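Local coordinates for HPT domain (Escherichia coli, PDB 2A0B), which relays phosphoryl groups as the histidine-containing phosphotransfer domain of the sensor kinase ArcB, which activates the regulator ArcA in the anaerobic response, at residues V35-M40 with V114-V119; S45-N50 with V60-K65. All coordinates share one frame; numbering follows the deposited sequence. Where two conformers were deposited one is given.

Contact 1: residues V35-M40 with V114-V119; sequences VFEKMM and VLKAWV
E37 and K116 join segments 35-40 and 114-119, across backbones so far apart that the E37 CA and K116 CA, the nearest pair, are 11.2 Å from each other. Two long side chains span that distance, reaching from opposite directions and meeting at their charged ends in a salt bridge, K116 NZ to E37 OE2 at 2.8 Å. The lysine is stretched straight from CG to NZ, chi2 to chi4 all within 6° of 180°, and this extended form carries its ammonium across. It does not lie in the plane of the carboxylate: NZ meets OE2 from above, 49° out of that plane, while E37 OE1 stays farther off at 3.3 Å from K116 NZ. The hydrogen bond thus goes to OE2. Glutamate and lysine suit a surface position, where long chains can span widely separated backbones and keep their charges near water. F36 and E37 also touch V112 of helix 93-122, and L115 and K116 touch L33 of helix 26-52, so the two helices meet beyond the salt bridge. The pair is an interhelical salt bridge on the outside of an HPt four-helix bundle.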
loop_
_atom_site.group_PDB
_atom_site.type_symbol
_atom_site.label_atom_id
_atom_site.label_comp_id
_atom_site.label_asym_id
_atom_site.label_seq_id
_atom_site.Cartn_x
_atom_site.Cartn_y
_atom_site.Cartn_z
ATOM N N VAL A 35 0.872 9.121 -9.000
ATOM C CA VAL A 35 2.195 8.605 -9.027
ATOM C C VAL A 35 2.229 7.158 -8.400
ATOM O O VAL A 35 2.875 6.317 -9.003
ATOM C CB VAL A 35 3.224 9.470 -8.244
ATOM C CG1 VAL A 35 4.579 8.811 -8.133
ATOM C CG2 VAL A 35 3.322 10.764 -9.070
ATOM N N PHE A 36 1.487 7.008 -7.358
ATOM C CA PHE A 36 1.430 5.646 -6.699
ATOM C C PHE A 36 0.889 4.651 -7.725
ATOM O O PHE A 36 1.504 3.560 -7.825
ATOM C CB PHE A 36 0.553 5.738 -5.484
ATOM C CG PHE A 36 0.429 4.437 -4.697
ATOM C CD1 PHE A 36 1.398 4.100 -3.781
ATOM C CD2 PHE A 36 -0.683 3.651 -4.907
ATOM C CE1 PHE A 36 1.231 2.899 -3.056
ATOM C CE2 PHE A 36 -0.823 2.440 -4.212
ATOM C CZ PHE A 36 0.121 2.098 -3.281
ATOM N N GLU A 37 -0.199 5.026 -8.398
ATOM C CA GLU A 37 -0.722 4.040 -9.393
ATOM C C GLU A 37 0.222 3.677 -10.486
ATOM O O GLU A 37 0.247 2.578 -11.062
ATOM C CB GLU A 37 -1.946 4.650 -10.094
ATOM C CG GLU A 37 -3.215 4.805 -9.310
ATOM C CD GLU A 37 -4.259 5.308 -10.326
ATOM O OE1 GLU A 37 -4.748 4.495 -11.105
ATOM O OE2 GLU A 37 -4.481 6.516 -10.396
ATOM N N LYS A 38 1.106 4.611 -10.966
ATOM C CA LYS A 38 2.033 4.262 -12.010
ATOM C C LYS A 38 3.204 3.405 -11.523
ATOM O O LYS A 38 3.796 2.742 -12.354
ATOM C CB LYS A 38 2.536 5.504 -12.757
ATOM C CG LYS A 38 3.833 6.151 -12.406
ATOM C CD LYS A 38 4.242 7.149 -13.505
ATOM C CE LYS A 38 4.205 8.573 -12.977
ATOM N NZ LYS A 38 4.560 9.509 -14.097
ATOM N N MET A 39 3.521 3.509 -10.206
ATOM C CA MET A 39 4.686 2.768 -9.754
ATOM C C MET A 39 4.339 1.354 -9.222
ATOM O O MET A 39 5.202 0.483 -9.279
ATOM C CB MET A 39 5.374 3.481 -8.583
ATOM C CG MET A 39 5.786 4.927 -8.960
ATOM S SD MET A 39 6.888 5.059 -10.356
ATOM C CE MET A 39 8.310 4.178 -9.825
ATOM N N MET A 40 3.096 1.246 -8.785
ATOM C CA MET A 40 2.725 -0.033 -8.122
ATOM C C MET A 40 2.846 -1.252 -9.002
ATOM O O MET A 40 3.326 -2.301 -8.477
ATOM C CB MET A 40 1.362 0.075 -7.473
ATOM C CG MET A 40 1.270 0.463 -6.021
ATOM S SD MET A 40 2.263 -0.592 -4.913
ATOM C CE MET A 40 1.023 -1.736 -4.242
ATOM N N VAL A 114 -11.170 3.065 -4.028
ATOM C CA VAL A 114 -11.807 3.433 -2.818
ATOM C C VAL A 114 -11.255 4.837 -2.327
ATOM O O VAL A 114 -12.106 5.590 -1.943
ATOM C CB VAL A 114 -11.618 2.375 -1.705
ATOM C CG1 VAL A 114 -12.150 2.839 -0.386
ATOM C CG2 VAL A 114 -12.473 1.138 -2.148
ATOM N N LEU A 115 -9.970 4.999 -2.436
ATOM C CA LEU A 115 -9.447 6.357 -1.988
ATOM C C LEU A 115 -9.895 7.406 -2.985
ATOM O O LEU A 115 -10.355 8.454 -2.492
ATOM C CB LEU A 115 -7.947 6.187 -1.869
ATOM C CG LEU A 115 -7.216 7.574 -1.625
ATOM C CD1 LEU A 115 -7.755 8.127 -0.380
ATOM C CD2 LEU A 115 -5.719 7.268 -1.664
ATOM N N LYS A 116 -9.882 7.115 -4.261
ATOM C CA LYS A 116 -10.339 8.141 -5.246
ATOM C C LYS A 116 -11.748 8.547 -4.936
ATOM O O LYS A 116 -12.152 9.717 -4.939
ATOM C CB LYS A 116 -10.247 7.673 -6.675
ATOM C CG LYS A 116 -8.857 7.683 -7.242
ATOM C CD LYS A 116 -8.740 7.092 -8.612
ATOM C CE LYS A 116 -7.365 7.194 -9.222
ATOM N NZ LYS A 116 -7.288 6.467 -10.532
ATOM N N ALA A 117 -12.648 7.576 -4.652
ATOM C CA ALA A 117 -14.020 7.898 -4.364
ATOM C C ALA A 117 -14.195 8.707 -3.113
ATOM O O ALA A 117 -15.011 9.616 -3.040
ATOM C CB ALA A 117 -14.800 6.557 -4.317
ATOM N N TRP A 118 -13.415 8.433 -2.065
ATOM C CA TRP A 118 -13.493 9.116 -0.795
ATOM C C TRP A 118 -13.046 10.587 -1.011
ATOM O O TRP A 118 -13.759 11.426 -0.437
ATOM C CB TRP A 118 -12.537 8.420 0.211
ATOM C CG TRP A 118 -12.701 9.028 1.574
ATOM C CD1 TRP A 118 -13.594 8.712 2.540
ATOM C CD2 TRP A 118 -11.949 10.162 2.078
ATOM N NE1 TRP A 118 -13.465 9.558 3.631
ATOM C CE2 TRP A 118 -12.444 10.441 3.343
ATOM C CE3 TRP A 118 -10.912 10.925 1.519
ATOM C CZ2 TRP A 118 -11.962 11.479 4.154
ATOM C CZ3 TRP A 118 -10.423 11.981 2.312
ATOM C CH2 TRP A 118 -10.929 12.200 3.576
ATOM N N VAL A 119 -12.022 10.749 -1.812
ATOM C CA VAL A 119 -11.539 12.144 -1.971
ATOM C C VAL A 119 -12.587 12.934 -2.765
ATOM O O VAL A 119 -12.825 14.132 -2.442
ATOM C CB VAL A 119 -10.203 12.235 -2.680
ATOM C CG1 VAL A 119 -9.795 13.708 -2.937
ATOM C CG2 VAL A 119 -9.035 11.633 -1.918
#

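Contact 2: residues S45-N50 with V60-K65; sequences SVLESN and VEEGHK
V46 and L47 of helix 26-52 receive E62 of helix 56-72, where the two segments run antiparallel, their axes 9.4 Å apart at an angle of 160°. E62 can be followed outward. Its CB lies 4.0 Å from L47 CD2, a methyl that also approaches the backbone of the next residue, 4.1 Å from G63 N; G63 presents bare backbone to it. E62 CG leaves anti to the backbone N (chi1 -159°) and passes 3.8 Å from V46 CG1. A bend at chi2 then turns the chain across the valine at about a right angle, with E62 CD 3.6 Å from V46 CG1. The carboxylate oxygens continue over the same valine, OE2 nearer its CB and OE1 nearer its CG1. OE1 also forms a salt bridge within its own helix, with K65 NZ at 2.8 Å, on the syn side and 23° out of the carboxylate plane. Glutamate fits because its methylenes pack like a hydrocarbon while its carboxylate is paired with a lysine. Replacing E62 with alanine is likely to leave K65 without its carboxylate mate and to open a gap beside V46. Y43 borders both E62 and K65, and L47 continues inward onto I66 and I101. This is antiparallel helix packing within the HPt four-helix bundle, on the helix that carries the phosphorylation site, H64, whose ND1 is hydrogen-bonded to Q86.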
loop_
_atom_site.group_PDB
_atom_site.type_symbol
_atom_site.label_atom_id
_atom_site.label_comp_id
_atom_site.label_asym_id
_atom_site.label_seq_id
_atom_site.Cartn_x
_atom_site.Cartn_y
_atom_site.Cartn_z
ATOM N N SER A 45 5.581 -6.433 -9.307
ATOM C CA SER A 45 6.377 -7.343 -10.104
ATOM C C SER A 45 7.713 -7.660 -9.460
ATOM O O SER A 45 8.231 -8.789 -9.501
ATOM C CB SER A 45 6.547 -6.839 -11.538
ATOM O OG SER A 45 5.255 -6.645 -12.103
ATOM N N VAL A 46 8.378 -6.686 -8.819
ATOM C CA VAL A 46 9.634 -6.930 -8.127
ATOM C C VAL A 46 9.393 -7.820 -6.909
ATOM O O VAL A 46 10.211 -8.716 -6.672
ATOM C CB VAL A 46 10.324 -5.618 -7.681
ATOM C CG1 VAL A 46 11.491 -5.859 -6.739
ATOM C CG2 VAL A 46 10.790 -4.899 -8.957
ATOM N N LEU A 47 8.326 -7.624 -6.140
ATOM C CA LEU A 47 7.985 -8.488 -5.035
ATOM C C LEU A 47 7.880 -9.956 -5.540
ATOM O O LEU A 47 8.489 -10.804 -4.887
ATOM C CB LEU A 47 6.632 -8.234 -4.360
ATOM C CG LEU A 47 6.579 -7.214 -3.242
ATOM C CD1 LEU A 47 5.134 -6.962 -2.840
ATOM C CD2 LEU A 47 7.427 -7.683 -2.047
ATOM N N GLU A 48 7.137 -10.115 -6.603
ATOM C CA GLU A 48 6.927 -11.487 -7.124
ATOM C C GLU A 48 8.205 -12.119 -7.599
ATOM O O GLU A 48 8.416 -13.324 -7.348
ATOM C CB GLU A 48 5.956 -11.465 -8.307
ATOM C CG GLU A 48 4.585 -10.924 -8.018
ATOM C CD GLU A 48 3.647 -11.920 -7.379
ATOM O OE1 GLU A 48 4.105 -12.871 -6.720
ATOM O OE2 GLU A 48 2.434 -11.729 -7.586
ATOM N N SER A 49 9.063 -11.374 -8.298
ATOM C CA SER A 49 10.284 -12.003 -8.815
ATOM C C SER A 49 11.192 -12.367 -7.652
ATOM O O SER A 49 11.756 -13.479 -7.594
ATOM C CB SER A 49 10.895 -11.193 -9.939
ATOM O OG SER A 49 11.506 -10.026 -9.452
ATOM N N ASN A 50 11.215 -11.545 -6.594
ATOM C CA ASN A 50 12.005 -11.875 -5.412
ATOM C C ASN A 50 11.431 -13.092 -4.672
ATOM O O ASN A 50 12.160 -13.941 -4.133
ATOM C CB ASN A 50 12.082 -10.640 -4.491
ATOM C CG ASN A 50 13.168 -9.677 -4.958
ATOM O OD1 ASN A 50 12.955 -8.476 -5.158
ATOM N ND2 ASN A 50 14.396 -10.180 -5.068
ATOM N N VAL A 60 11.999 -8.088 1.601
ATOM C CA VAL A 60 11.851 -7.173 2.719
ATOM C C VAL A 60 12.107 -5.732 2.196
ATOM O O VAL A 60 11.393 -4.867 2.684
ATOM C CB VAL A 60 12.878 -7.563 3.811
ATOM C CG1 VAL A 60 13.003 -6.493 4.891
ATOM C CG2 VAL A 60 12.429 -8.896 4.441
ATOM N N GLU A 61 13.068 -5.565 1.331
ATOM C CA GLU A 61 13.371 -4.197 0.840
ATOM C C GLU A 61 12.221 -3.604 0.037
ATOM O O GLU A 61 11.793 -2.465 0.245
ATOM C CB GLU A 61 14.652 -4.226 -0.002
ATOM C CG GLU A 61 15.857 -3.768 0.805
ATOM C CD GLU A 61 17.176 -4.342 0.332
ATOM O OE1 GLU A 61 17.258 -4.763 -0.844
ATOM O OE2 GLU A 61 18.139 -4.389 1.140
ATOM N N GLU A 62 11.583 -4.444 -0.795
ATOM C CA GLU A 62 10.456 -3.968 -1.607
ATOM C C GLU A 62 9.259 -3.775 -0.736
ATOM O O GLU A 62 8.412 -2.837 -0.895
ATOM C CB GLU A 62 10.226 -4.912 -2.804
ATOM C CG GLU A 62 9.460 -4.243 -3.932
ATOM C CD GLU A 62 10.275 -3.173 -4.660
ATOM O OE1 GLU A 62 11.472 -2.989 -4.387
ATOM O OE2 GLU A 62 9.671 -2.513 -5.523
ATOM N N GLY A 63 9.013 -4.656 0.275
ATOM C CA GLY A 63 7.936 -4.450 1.218
ATOM C C GLY A 63 8.041 -3.030 1.906
ATOM O O GLY A 63 7.064 -2.394 2.089
ATOM N N HIS A 64 9.267 -2.736 2.343
ATOM C CA HIS A 64 9.498 -1.432 3.019
ATOM C C HIS A 64 9.221 -0.281 2.049
ATOM O O HIS A 64 8.627 0.714 2.553
ATOM C CB HIS A 64 10.994 -1.451 3.366
ATOM C CG HIS A 64 11.408 -0.196 4.128
ATOM N ND1 HIS A 64 10.979 0.108 5.379
ATOM C CD2 HIS A 64 12.205 0.821 3.677
ATOM C CE1 HIS A 64 11.528 1.301 5.754
ATOM N NE2 HIS A 64 12.247 1.686 4.738
ATOM N N LYS A 65 9.612 -0.416 0.818
ATOM C CA LYS A 65 9.341 0.665 -0.162
ATOM C C LYS A 65 7.845 0.879 -0.337
ATOM O O LYS A 65 7.308 1.997 -0.269
ATOM C CB LYS A 65 10.033 0.333 -1.453
ATOM C CG LYS A 65 10.223 1.426 -2.502
ATOM C CD LYS A 65 10.756 0.827 -3.802
ATOM C CE LYS A 65 12.114 0.184 -3.582
ATOM N NZ LYS A 65 12.634 -0.500 -4.799
#

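Overall arrangement
Helix 26-52 serves both contacts, pairing with helix 93-122 in contact 1 and, further along, with helix 56-72 in contact 2. Their centres are about 19 Å apart and their nearest atoms about 5 Å, without touching. In sequence, contact 2 is nested inside the span closed by contact 1, so a short antiparallel hairpin sits within a longer closure. Their characters differ: contact 1 is a charged bridge at the surface, contact 2 largely buried. Contact 2 includes the helix bearing the phosphorylation site H64, whereas contact 1 lies away from the annotated sites. The bound zinc ion is about 12 Å from the side chain of L47 in contact 2.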